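PDB 4KOQ: single-stranded DNA-binding protein WHY3, chloroplastic from Arabidopsis thaliana, which binds single-stranded DNA in chloroplasts and nucleus, keeps the plastid genome stable by preventing illegitimate recombination, and represses transcription of the kinesin gene KP1. Local coordinates for residues A[47-52]-A[105-110]; A[76-81]-A[149-154]; A[11-16]-A[144-149]. All coordinates share one frame; numbering follows the deposited sequence.

Interaction 1 (A[47-52]-A[105-110]). With PO4 (phosphate ion), chain B.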
ATOM      1  N   LEU A  47       7.268  11.263  12.584  1.00 17.96           N
ATOM      2  CA  LEU A  47       8.499  11.285  11.837  1.00 18.08           C
ATOM      3  C   LEU A  47       9.342  12.466  12.297  1.00 20.02           C
ATOM      4  O   LEU A  47       8.848  13.602  12.414  1.00 21.50           O
ATOM      5  CB  LEU A  47       8.222  11.473  10.322  1.00 19.43           C
ATOM      6  CG  LEU A  47       7.459  10.320   9.656  1.00 17.83           C
ATOM      7  CD1 LEU A  47       7.268  10.550   8.170  1.00 22.86           C
ATOM      8  CD2 LEU A  47       8.112   8.976   9.880  1.00 22.00           C
ATOM      9  N   LEU A  48      10.613  12.208  12.531  1.00 17.97           N
ATOM     10  CA  LEU A  48      11.553  13.245  12.911  1.00 19.99           C
ATOM     11  C   LEU A  48      12.357  13.688  11.694  1.00 20.41           C
ATOM     12  O   LEU A  48      13.094  12.904  11.088  1.00 24.03           O
ATOM     13  CB  LEU A  48      12.544  12.710  13.956  1.00 23.56           C
ATOM     14  CG  LEU A  48      13.539  13.753  14.491  1.00 31.57           C
ATOM     15  CD1 LEU A  48      12.797  14.929  15.095  1.00 30.65           C
ATOM     16  CD2 LEU A  48      14.487  13.134  15.506  1.00 44.05           C
ATOM     17  N   LEU A  49      12.207  14.954  11.357  1.00 18.57           N
ATOM     18  CA  LEU A  49      12.933  15.570  10.262  1.00 18.82           C
ATOM     19  C   LEU A  49      14.102  16.372  10.807  1.00 22.48           C
ATOM     20  O   LEU A  49      13.908  17.179  11.699  1.00 23.57           O
ATOM     21  CB  LEU A  49      12.040  16.570   9.542  1.00 17.33           C
ATOM     22  CG  LEU A  49      10.633  16.179   9.095  1.00 31.92           C
ATOM     23  CD1 LEU A  49      10.137  17.145   8.019  1.00 30.31           C
ATOM     24  CD2 LEU A  49      10.556  14.807   8.603  1.00 27.45           C
ATOM     25  N   GLN A  50      15.293  16.149  10.257  1.00 20.48           N
ATOM     26  CA  GLN A  50      16.495  16.890  10.654  1.00 21.06           C
ATOM     27  C   GLN A  50      17.073  17.585   9.450  1.00 20.59           C
ATOM     28  O   GLN A  50      17.381  16.937   8.461  1.00 20.56           O
ATOM     29  CB  GLN A  50      17.518  15.925  11.249  1.00 25.49           C
ATOM     30  CG  GLN A  50      16.912  15.064  12.377  1.00 28.85           C
ATOM     31  CD  GLN A  50      17.973  14.291  13.181  1.00 42.44           C
ATOM     32  OE1 GLN A  50      18.987  14.849  13.616  1.00 46.20           O
ATOM     33  NE2 GLN A  50      17.734  13.014  13.375  1.00 43.44           N
ATOM     34  N   PHE A  51      17.209  18.909   9.523  1.00 19.57           N
ATOM     35  CA  PHE A  51      17.697  19.705   8.397  1.00 18.22           C
ATOM     36  C   PHE A  51      19.063  20.243   8.797  1.00 23.91           C
ATOM     37  O   PHE A  51      19.226  20.719   9.936  1.00 22.74           O
ATOM     38  CB  PHE A  51      16.805  20.930   8.129  1.00 23.95           C
ATOM     39  CG  PHE A  51      15.387  20.623   7.626  1.00 17.57           C
ATOM     40  CD1 PHE A  51      14.399  20.160   8.484  1.00 18.78           C
ATOM     41  CD2 PHE A  51      15.049  20.893   6.303  1.00 24.75           C
ATOM     42  CE1 PHE A  51      13.124  19.921   8.021  1.00 23.05           C
ATOM     43  CE2 PHE A  51      13.773  20.671   5.844  1.00 22.41           C
ATOM     44  CZ  PHE A  51      12.813  20.188   6.706  1.00 16.13           C
ATOM     45  N   ALA A  52      20.013  20.188   7.879  1.00 25.02           N
ATOM     46  CA  ALA A  52      21.344  20.774   8.137  1.00 27.03           C
ATOM     47  C   ALA A  52      21.864  21.538   6.943  1.00 22.81           C
ATOM     48  O   ALA A  52      21.753  21.087   5.792  1.00 25.03           O
ATOM     49  CB  ALA A  52      22.315  19.672   8.503  1.00 30.96           C
ATOM     50  N   LYS A 105       8.557  27.081  15.513  1.00 27.67           N
ATOM     51  CA  LYS A 105       9.136  26.332  14.395  1.00 24.12           C
ATOM     52  C   LYS A 105       8.059  26.212  13.361  1.00 19.63           C
ATOM     53  O   LYS A 105       6.949  25.797  13.661  1.00 26.45           O
ATOM     54  CB  LYS A 105       9.573  24.950  14.819  1.00 25.61           C
ATOM     55  CG  LYS A 105      10.683  24.922  15.861  1.00 32.18           C
ATOM     56  CD  LYS A 105      11.117  23.470  16.109  1.00 34.61           C
ATOM     57  CE  LYS A 105      12.365  23.388  16.946  1.00 40.11           C
ATOM     58  NZ  LYS A 105      12.773  21.994  17.108  1.00 32.44           N
ATOM     59  N   VAL A 106       8.411  26.580  12.136  1.00 21.56           N
ATOM     60  CA  VAL A 106       7.497  26.552  11.048  1.00 20.15           C
ATOM     61  C   VAL A 106       8.083  25.734   9.922  1.00 22.53           C
ATOM     62  O   VAL A 106       9.170  26.053   9.413  1.00 21.74           O
ATOM     63  CB  VAL A 106       7.245  27.963  10.496  1.00 25.81           C
ATOM     64  CG1 VAL A 106       6.163  27.896   9.426  1.00 25.04           C
ATOM     65  CG2 VAL A 106       6.820  28.898  11.623  1.00 34.48           C
ATOM     66  N   LEU A 107       7.348  24.706   9.511  1.00 20.99           N
ATOM     67  CA  LEU A 107       7.755  23.913   8.348  1.00 20.79           C
ATOM     68  C   LEU A 107       6.808  24.277   7.232  1.00 24.28           C
ATOM     69  O   LEU A 107       5.609  24.220   7.408  1.00 21.21           O
ATOM     70  CB  LEU A 107       7.632  22.420   8.614  1.00 20.24           C
ATOM     71  CG  LEU A 107       7.971  21.554   7.400  1.00 22.77           C
ATOM     72  CD1 LEU A 107       9.443  21.658   7.055  1.00 28.57           C
ATOM     73  CD2 LEU A 107       7.599  20.115   7.609  1.00 26.99           C
ATOM     74  N   LYS A 108       7.344  24.703   6.101  1.00 21.57           N
ATOM     75  CA  LYS A 108       6.523  24.978   4.937  1.00 21.85           C
ATOM     76  C   LYS A 108       6.951  24.106   3.766  1.00 22.51           C
ATOM     77  O   LYS A 108       8.146  23.899   3.533  1.00 19.62           O
ATOM     78  CB  LYS A 108       6.604  26.454   4.514  1.00 24.82           C
ATOM     79  CG  LYS A 108       5.586  26.816   3.486  1.00 26.65           C
ATOM     80  CD  LYS A 108       5.482  28.300   3.194  1.00 31.09           C
ATOM     81  CE  LYS A 108       4.241  28.571   2.368  1.00 39.12           C
ATOM     82  NZ  LYS A 108       4.381  29.833   1.605  1.00 35.63           N
ATOM     83  N   VAL A 109       5.963  23.582   3.048  1.00 18.09           N
ATOM     84  CA  VAL A 109       6.183  22.796   1.863  1.00 17.45           C
ATOM     85  C   VAL A 109       5.439  23.381   0.673  1.00 21.38           C
ATOM     86  O   VAL A 109       4.204  23.510   0.697  1.00 23.36           O
ATOM     87  CB  VAL A 109       5.779  21.296   2.049  1.00 20.84           C
ATOM     88  CG1 VAL A 109       6.042  20.559   0.772  1.00 23.19           C
ATOM     89  CG2 VAL A 109       6.575  20.663   3.163  1.00 23.59           C
ATOM     90  N   GLU A 110       6.196  23.716  -0.366  1.00 21.46           N
ATOM     91  CA  GLU A 110       5.695  24.469  -1.498  1.00 22.55           C
ATOM     92  C   GLU A 110       6.016  23.778  -2.798  1.00 25.17           C
ATOM     93  O   GLU A 110       7.017  23.088  -2.913  1.00 24.97           O
ATOM     94  CB  GLU A 110       6.375  25.837  -1.550  1.00 31.65           C
ATOM     95  CG  GLU A 110       5.939  26.822  -0.527  1.00 32.98           C
ATOM     96  CD  GLU A 110       6.815  28.072  -0.557  1.00 45.72           C
ATOM     97  OE1 GLU A 110       8.048  27.925  -0.709  1.00 39.36           O
ATOM     98  OE2 GLU A 110       6.277  29.191  -0.428  1.00 43.06           O
TER
HETATM   99  P   PO4 B 301       9.154  19.901  17.105  0.60 45.32           P
HETATM  100  O1  PO4 B 301      10.565  19.889  16.596  0.60 45.46           O
HETATM  101  O2  PO4 B 301       8.913  21.122  17.959  0.60 45.11           O
HETATM  102  O3  PO4 B 301       8.150  19.928  16.005  0.60 21.01           O
HETATM  103  O4  PO4 B 301       8.921  18.629  17.896  0.60 51.17           O
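L49 and F51 of strand 39-56 meet L107 of strand 103-111 where the two antiparallel four-stranded sheets of the Whirly fold pack against each other. No backbone hydrogen bond links these strands; even the closest pair of CA atoms, those of L49 and L107, is 10.0 Å apart. L107 supplies both of its methyls. CD1 lies 3.7 Å from F51 CZ, meeting the far end of the ring, while CD2 comes within 3.9 Å of L49 CD1. With CG of L107 anti to the backbone N (chi1 177°), its branch reaches out between the two partners, and it crosses each of them at about a right angle. Branched leucine and flat phenylalanine suit this inter-sheet core, where F68 and L70 of strand 59-70 also touch L107, while I24 touches L49 and L22 touches F51. Beyond the apolar core, the extended chain of K105 carries NZ to O1 of a phosphate ion, 3.1 Å away. H91 and S69 bind the same ion, and K105 NZ also donates to V67 O. Two residues apart on their strand, K108 NZ meets E110 OE2 from above the carboxylate plane in a 2.9 Å salt bridge.

Interaction 2 (A[76-81]-A[149-154]); sequences GNLVSL and SAFNFV
The ring of F151 meets V79 at its edge, where the methyl CG1 lies near the ring plane, and takes CD1 of L78 obliquely. This is where helix 72-79, which follows the first antiparallel sheet of the Whirly fold, packs against the long helix 141-158, which follows the second. The ring of F153, farther round the long helix, has the carbonyl oxygen of A150 at its edge and in its plane, and meets the ring of H157 with planes at about 35°.

F151 does most of the work on its helix. L78 CD1 touches CE2 on the ring at 3.7 Å, whereas V79 CG1 reaches back to the CB of F151 at 3.6 Å. The ring can present its edge to V79 because of its second torsion (chi2 -2°), which turns the ring nearly into the plane of CA and CB, an uncommon setting for phenylalanine. Leucine gives the length needed to reach the ring, and the short branched valine fits beside CB, where the two backbones come nearest, V79 CA to F151 CA at 7.2 Å.

N152 closes the border with an amide that can lie against a methyl and still hydrogen-bond a water. Its OD1 lies 4.1 Å from V79 CG1, and its ND2 donates to a water at 3.1 Å that in turn donates to V79 O. The border is also an assembly surface: A145 of the third subunit packs on V79, and S149 of that subunit on N152. Just beyond V79, the hydroxyl OG of S80 reaches back to donate to G76 O at 2.9 Å, tilted 23° from the carbonyl plane.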
ATOM      1  N   GLY A  76      -0.506  13.229   6.800  1.00 20.22           N
ATOM      2  CA  GLY A  76      -1.663  13.209   5.944  1.00 17.53           C
ATOM      3  C   GLY A  76      -1.783  14.415   5.019  1.00 17.05           C
ATOM      4  O   GLY A  76      -2.178  14.285   3.851  1.00 20.42           O
ATOM      5  N   ASN A  77      -1.418  15.584   5.520  1.00 21.15           N
ATOM      6  CA  ASN A  77      -1.411  16.747   4.665  1.00 19.32           C
ATOM      7  C   ASN A  77      -0.470  16.586   3.487  1.00 16.52           C
ATOM      8  O   ASN A  77      -0.817  16.916   2.365  1.00 22.30           O
ATOM      9  CB  ASN A  77      -0.971  17.948   5.455  1.00 23.57           C
ATOM     10  CG  ASN A  77      -1.539  19.218   4.909  1.00 32.35           C
ATOM     11  OD1 ASN A  77      -1.739  19.377   3.692  1.00 35.55           O
ATOM     12  ND2 ASN A  77      -1.885  20.103   5.800  1.00 25.51           N
ATOM     13  N   LEU A  78       0.727  16.095   3.770  1.00 20.59           N
ATOM     14  CA  LEU A  78       1.755  15.942   2.738  1.00 18.99           C
ATOM     15  C   LEU A  78       1.346  14.941   1.699  1.00 23.30           C
ATOM     16  O   LEU A  78       1.625  15.129   0.524  1.00 24.03           O
ATOM     17  CB  LEU A  78       3.094  15.537   3.356  1.00 19.35           C
ATOM     18  CG  LEU A  78       3.724  16.646   4.190  1.00 24.15           C
ATOM     19  CD1 LEU A  78       5.027  16.188   4.766  1.00 30.32           C
ATOM     20  CD2 LEU A  78       3.946  17.830   3.291  1.00 35.55           C
ATOM     21  N   VAL A  79       0.720  13.835   2.098  1.00 19.22           N
ATOM     22  CA  VAL A  79       0.373  12.827   1.107  1.00 21.06           C
ATOM     23  C   VAL A  79      -0.875  13.218   0.297  1.00 26.59           C
ATOM     24  O   VAL A  79      -1.214  12.544  -0.661  1.00 33.16           O
ATOM     25  CB  VAL A  79       0.125  11.370   1.692  1.00 23.99           C
ATOM     26  CG1 VAL A  79       1.381  10.812   2.316  1.00 25.23           C
ATOM     27  CG2 VAL A  79      -1.027  11.356   2.638  1.00 25.02           C
ATOM     28  N   SER A  80      -1.541  14.296   0.657  1.00 24.65           N
ATOM     29  CA  SER A  80      -2.722  14.722  -0.095  1.00 31.84           C
ATOM     30  C   SER A  80      -2.547  16.063  -0.777  1.00 36.36           C
ATOM     31  O   SER A  80      -3.520  16.630  -1.238  1.00 29.55           O
ATOM     32  CB  SER A  80      -3.964  14.789   0.799  1.00 24.60           C
ATOM     33  OG  SER A  80      -3.797  15.621   1.899  1.00 27.13           O
ATOM     34  N   LEU A  81      -1.323  16.579  -0.857  1.00 23.52           N
ATOM     35  CA  LEU A  81      -1.145  17.883  -1.478  1.00 28.94           C
ATOM     36  C   LEU A  81      -1.473  17.868  -2.967  1.00 25.21           C
ATOM     37  O   LEU A  81      -0.978  17.036  -3.688  1.00 31.20           O
ATOM     38  CB  LEU A  81       0.300  18.332  -1.325  1.00 25.47           C
ATOM     39  CG  LEU A  81       0.727  18.815   0.036  1.00 27.22           C
ATOM     40  CD1 LEU A  81       2.212  19.227  -0.006  1.00 25.28           C
ATOM     41  CD2 LEU A  81      -0.119  20.035   0.491  1.00 31.19           C
ATOM     42  N   SER A 149       5.366   7.362  -0.932  1.00 20.80           N
ATOM     43  CA  SER A 149       5.282   5.927  -0.730  1.00 17.99           C
ATOM     44  C   SER A 149       5.643   5.525   0.703  1.00 18.10           C
ATOM     45  O   SER A 149       4.910   4.757   1.343  1.00 19.00           O
ATOM     46  CB  SER A 149       6.132   5.185  -1.768  1.00 22.71           C
ATOM     47  OG  SER A 149       6.317   3.804  -1.473  1.00 24.37           O
ATOM     48  N   ALA A 150       6.762   6.067   1.225  1.00 17.48           N
ATOM     49  CA  ALA A 150       7.223   5.745   2.565  1.00 17.35           C
ATOM     50  C   ALA A 150       6.227   6.236   3.626  1.00 20.82           C
ATOM     51  O   ALA A 150       6.004   5.554   4.621  1.00 18.83           O
ATOM     52  CB  ALA A 150       8.603   6.372   2.822  1.00 18.14           C
ATOM     53  N   PHE A 151       5.647   7.420   3.402  1.00 18.08           N
ATOM     54  CA  PHE A 151       4.685   8.011   4.342  1.00 18.79           C
ATOM     55  C   PHE A 151       3.380   7.192   4.386  1.00 24.93           C
ATOM     56  O   PHE A 151       2.819   6.909   5.469  1.00 22.70           O
ATOM     57  CB  PHE A 151       4.343   9.476   3.972  1.00 18.92           C
ATOM     58  CG  PHE A 151       5.461  10.480   4.180  1.00 19.38           C
ATOM     59  CD1 PHE A 151       6.687  10.117   4.699  1.00 22.70           C
ATOM     60  CD2 PHE A 151       5.257  11.813   3.872  1.00 23.80           C
ATOM     61  CE1 PHE A 151       7.686  11.057   4.886  1.00 23.99           C
ATOM     62  CE2 PHE A 151       6.281  12.748   4.062  1.00 20.53           C
ATOM     63  CZ  PHE A 151       7.460  12.370   4.561  1.00 23.49           C
ATOM     64  N   ASN A 152       2.873   6.819   3.223  1.00 19.52           N
ATOM     65  CA  ASN A 152       1.693   5.951   3.190  1.00 23.64           C
ATOM     66  C   ASN A 152       1.966   4.594   3.832  1.00 22.92           C
ATOM     67  O   ASN A 152       1.113   4.032   4.524  1.00 24.18           O
ATOM     68  CB  ASN A 152       1.162   5.797   1.772  1.00 25.46           C
ATOM     69  CG  ASN A 152       0.217   6.891   1.397  1.00 34.92           C
ATOM     70  OD1 ASN A 152      -0.658   7.249   2.178  1.00 32.82           O
ATOM     71  ND2 ASN A 152       0.379   7.439   0.193  1.00 31.30           N
ATOM     72  N   PHE A 153       3.147   4.051   3.614  1.00 19.49           N
ATOM     73  CA  PHE A 153       3.560   2.833   4.291  1.00 19.29           C
ATOM     74  C   PHE A 153       3.539   2.974   5.818  1.00 22.15           C
ATOM     75  O   PHE A 153       3.068   2.083   6.551  1.00 20.29           O
ATOM     76  CB  PHE A 153       4.944   2.401   3.830  1.00 18.70           C
ATOM     77  CG  PHE A 153       5.589   1.400   4.719  1.00 21.04           C
ATOM     78  CD1 PHE A 153       5.298   0.045   4.572  1.00 26.09           C
ATOM     79  CD2 PHE A 153       6.468   1.777   5.711  1.00 19.23           C
ATOM     80  CE1 PHE A 153       5.870  -0.881   5.394  1.00 26.37           C
ATOM     81  CE2 PHE A 153       7.040   0.821   6.547  1.00 22.27           C
ATOM     82  CZ  PHE A 153       6.730  -0.501   6.385  1.00 26.01           C
ATOM     83  N   VAL A 154       4.093   4.067   6.313  1.00 17.96           N
ATOM     84  CA  VAL A 154       4.383   4.155   7.731  1.00 20.22           C
ATOM     85  C   VAL A 154       3.174   4.562   8.555  1.00 16.53           C
ATOM     86  O   VAL A 154       3.105   4.258   9.741  1.00 19.93           O
ATOM     87  CB  VAL A 154       5.603   5.077   7.990  1.00 18.16           C
ATOM     88  CG1 VAL A 154       5.207   6.516   7.991  1.00 17.26           C
ATOM     89  CG2 VAL A 154       6.288   4.664   9.267  1.00 24.08           C
TER
HETATM   90  O   HOH W   1      -1.127   9.566  -1.403  1.00 41.19           O

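Interaction 3 (A[11-16]-A[144-149]); sequences VGHSIY and FAVLIS
NE2 of H13 lies near two methyl groups, V146 CG1 at 3.8 Å and L147 CD2 at 4.0 Å, with no hydrogen bond across the contact. Strand 13-16, part of strand 9-16, outermost in its Whirly sheet within this chain, packs on helix 141-158 through side chains. Strand 13-16 and the 144-149 part of the helix run nearly antiparallel, at 166°, their axes 11.0 Å apart. H13 spans this gap because its CG stands anti to the backbone N (chi1 170°), sending the imidazole toward the helix. L147 comes in at the ring edge, near its plane, with CD2 3.7 Å from H13 CD2, while V146 approaches obliquely. Histidine fits here because its CD2 and NE2 edge can lie against methyls; E44 of the second subunit also packs on it. An alanine here would probably leave V146 CG1 and L147 CD2 without the ring they touch, opening a gap between strand and helix. L147 also touches I24 and F120, a residue of each sheet. By similarity, residues 17-22, just after the strand, are required for single-stranded DNA binding. I15 packs on I139 and touches the helix more loosely, its CD1 4.4 Å from L147 CD1.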
ATOM      1  N   VAL A  11      17.599   3.882  10.581  1.00 32.31           N
ATOM      2  CA  VAL A  11      17.215   3.761   9.168  1.00 28.16           C
ATOM      3  C   VAL A  11      16.694   5.093   8.622  1.00 29.50           C
ATOM      4  O   VAL A  11      15.749   5.134   7.829  1.00 28.10           O
ATOM      5  CB  VAL A  11      16.149   2.640   8.988  1.00 25.97           C
ATOM      6  CG1 VAL A  11      16.784   1.249   9.275  1.00 29.43           C
ATOM      7  CG2 VAL A  11      14.954   2.866   9.868  1.00 29.49           C
ATOM      8  N   GLY A  12      17.322   6.191   9.042  1.00 28.01           N
ATOM      9  CA  GLY A  12      17.009   7.493   8.484  1.00 28.50           C
ATOM     10  C   GLY A  12      17.105   7.498   6.964  1.00 21.54           C
ATOM     11  O   GLY A  12      17.996   6.913   6.368  1.00 25.00           O
ATOM     12  N   HIS A  13      16.130   8.129   6.334  1.00 20.72           N
ATOM     13  CA  HIS A  13      16.155   8.299   4.904  1.00 20.25           C
ATOM     14  C   HIS A  13      16.630   9.719   4.631  1.00 21.48           C
ATOM     15  O   HIS A  13      16.037  10.666   5.110  1.00 19.90           O
ATOM     16  CB  HIS A  13      14.773   8.026   4.327  1.00 20.48           C
ATOM     17  CG  HIS A  13      14.628   8.397   2.884  1.00 20.97           C
ATOM     18  ND1 HIS A  13      15.296   7.742   1.866  1.00 22.52           N
ATOM     19  CD2 HIS A  13      13.908   9.374   2.295  1.00 24.08           C
ATOM     20  CE1 HIS A  13      14.979   8.301   0.710  1.00 24.84           C
ATOM     21  NE2 HIS A  13      14.147   9.300   0.944  1.00 24.62           N
ATOM     22  N   SER A  14      17.722   9.848   3.880  1.00 19.84           N
ATOM     23  CA  SER A  14      18.318  11.154   3.599  1.00 24.19           C
ATOM     24  C   SER A  14      18.277  11.646   2.143  1.00 25.82           C
ATOM     25  O   SER A  14      18.379  10.884   1.190  1.00 24.85           O
ATOM     26  CB  SER A  14      19.765  11.124   4.060  1.00 29.65           C
ATOM     27  OG  SER A  14      19.802  10.751   5.420  1.00 28.89           O
ATOM     28  N   ILE A  15      18.211  12.963   2.015  1.00 19.70           N
ATOM     29  CA  ILE A  15      18.276  13.662   0.753  1.00 22.60           C
ATOM     30  C   ILE A  15      19.362  14.689   0.901  1.00 23.17           C
ATOM     31  O   ILE A  15      19.301  15.524   1.806  1.00 20.82           O
ATOM     32  CB  ILE A  15      16.948  14.313   0.458  1.00 21.85           C
ATOM     33  CG1 ILE A  15      15.884  13.226   0.342  1.00 28.44           C
ATOM     34  CG2 ILE A  15      16.986  15.123  -0.843  1.00 23.22           C
ATOM     35  CD1 ILE A  15      14.484  13.724   0.507  1.00 37.88           C
ATOM     36  N   TYR A  16      20.364  14.607   0.033  1.00 19.60           N
ATOM     37  CA  TYR A  16      21.527  15.474   0.112  1.00 23.25           C
ATOM     38  C   TYR A  16      21.563  16.417  -1.071  1.00 23.50           C
ATOM     39  O   TYR A  16      21.550  15.984  -2.217  1.00 24.92           O
ATOM     40  CB  TYR A  16      22.778  14.616   0.091  1.00 24.93           C
ATOM     41  CG  TYR A  16      22.884  13.665   1.231  1.00 24.79           C
ATOM     42  CD1 TYR A  16      23.223  14.103   2.487  1.00 23.98           C
ATOM     43  CD2 TYR A  16      22.631  12.308   1.053  1.00 30.82           C
ATOM     44  CE1 TYR A  16      23.310  13.240   3.536  1.00 31.60           C
ATOM     45  CE2 TYR A  16      22.727  11.434   2.103  1.00 34.86           C
ATOM     46  CZ  TYR A  16      23.073  11.906   3.335  1.00 32.29           C
ATOM     47  OH  TYR A  16      23.168  11.051   4.394  1.00 38.30           O
ATOM     48  N   PHE A 144      10.156  13.247  -3.934  1.00 17.03           N
ATOM     49  CA  PHE A 144       8.914  13.435  -3.207  1.00 18.85           C
ATOM     50  C   PHE A 144       8.044  12.185  -3.337  1.00 21.18           C
ATOM     51  O   PHE A 144       7.344  11.797  -2.397  1.00 18.45           O
ATOM     52  CB  PHE A 144       8.187  14.717  -3.650  1.00 19.71           C
ATOM     53  CG  PHE A 144       7.076  15.120  -2.731  1.00 20.29           C
ATOM     54  CD1 PHE A 144       7.368  15.617  -1.469  1.00 21.19           C
ATOM     55  CD2 PHE A 144       5.766  15.029  -3.118  1.00 26.17           C
ATOM     56  CE1 PHE A 144       6.323  15.969  -0.578  1.00 23.18           C
ATOM     57  CE2 PHE A 144       4.722  15.397  -2.240  1.00 27.00           C
ATOM     58  CZ  PHE A 144       5.025  15.867  -0.979  1.00 22.96           C
ATOM     59  N   ALA A 145       8.072  11.525  -4.496  1.00 19.80           N
ATOM     60  CA  ALA A 145       7.306  10.287  -4.671  1.00 18.37           C
ATOM     61  C   ALA A 145       7.758   9.155  -3.724  1.00 17.46           C
ATOM     62  O   ALA A 145       6.924   8.350  -3.253  1.00 16.86           O
ATOM     63  CB  ALA A 145       7.378   9.779  -6.170  1.00 18.89           C
ATOM     64  N   VAL A 146       9.057   9.094  -3.481  1.00 17.48           N
ATOM     65  CA  VAL A 146       9.632   8.156  -2.531  1.00 17.73           C
ATOM     66  C   VAL A 146       9.031   8.477  -1.158  1.00 17.12           C
ATOM     67  O   VAL A 146       8.596   7.578  -0.435  1.00 16.49           O
ATOM     68  CB  VAL A 146      11.138   8.265  -2.459  1.00 16.81           C
ATOM     69  CG1 VAL A 146      11.722   7.398  -1.321  1.00 18.55           C
ATOM     70  CG2 VAL A 146      11.762   7.821  -3.782  1.00 18.10           C
ATOM     71  N   LEU A 147       9.043   9.753  -0.783  1.00 21.11           N
ATOM     72  CA  LEU A 147       8.396  10.151   0.503  1.00 16.80           C
ATOM     73  C   LEU A 147       6.932   9.789   0.594  1.00 21.24           C
ATOM     74  O   LEU A 147       6.476   9.237   1.613  1.00 20.37           O
ATOM     75  CB  LEU A 147       8.584  11.653   0.784  1.00 17.81           C
ATOM     76  CG  LEU A 147      10.012  12.152   0.850  1.00 20.16           C
ATOM     77  CD1 LEU A 147      10.107  13.650   1.214  1.00 23.42           C
ATOM     78  CD2 LEU A 147      10.849  11.320   1.813  1.00 26.19           C
ATOM     79  N   ILE A 148       6.163  10.087  -0.441  1.00 18.68           N
ATOM     80  CA  ILE A 148       4.763   9.678  -0.438  1.00 20.61           C
ATOM     81  C   ILE A 148       4.590   8.176  -0.222  1.00 21.84           C
ATOM     82  O   ILE A 148       3.739   7.743   0.582  1.00 21.01           O
ATOM     83  CB  ILE A 148       4.012  10.122  -1.718  1.00 26.11           C
ATOM     84  CG1 ILE A 148       3.976  11.641  -1.843  1.00 28.31           C
ATOM     85  CG2 ILE A 148       2.586   9.590  -1.703  1.00 26.73           C
ATOM     86  CD1 ILE A 148       3.470  12.086  -3.212  1.00 35.78           C
ATOM     87  N   SER A 149       5.366   7.362  -0.932  1.00 20.80           N
ATOM     88  CA  SER A 149       5.282   5.927  -0.730  1.00 17.99           C
ATOM     89  C   SER A 149       5.643   5.525   0.703  1.00 18.10           C
ATOM     90  O   SER A 149       4.910   4.757   1.343  1.00 19.00           O
ATOM     91  CB  SER A 149       6.132   5.185  -1.768  1.00 22.71           C
ATOM     92  OG  SER A 149       6.317   3.804  -1.473  1.00 24.37           O
TER

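Overall arrangement
From the N terminus, 11-16 waits longest for its partner: interaction 3 closes a loop that takes in both sheets before helix 141-158 returns to the first strand. Interaction 1 is nested within that loop, strand 39-56 meeting 105-110 and so joining sheet to sheet. Helix 72-79 falls between those two strands in the sequence and finds its partner only at 149-154, so interaction 2 crosses interaction 1 and also interaction 3, with which it shares S149. Interactions 1 and 2 touch directly, L47 CD1 lying 3.3 Å from F151 CE1 and V109 CG2 3.9 Å from L78 CD2. Helix 141-158 thereby ties the first strand to helix 72-79, and both of its contacts border the second subunit.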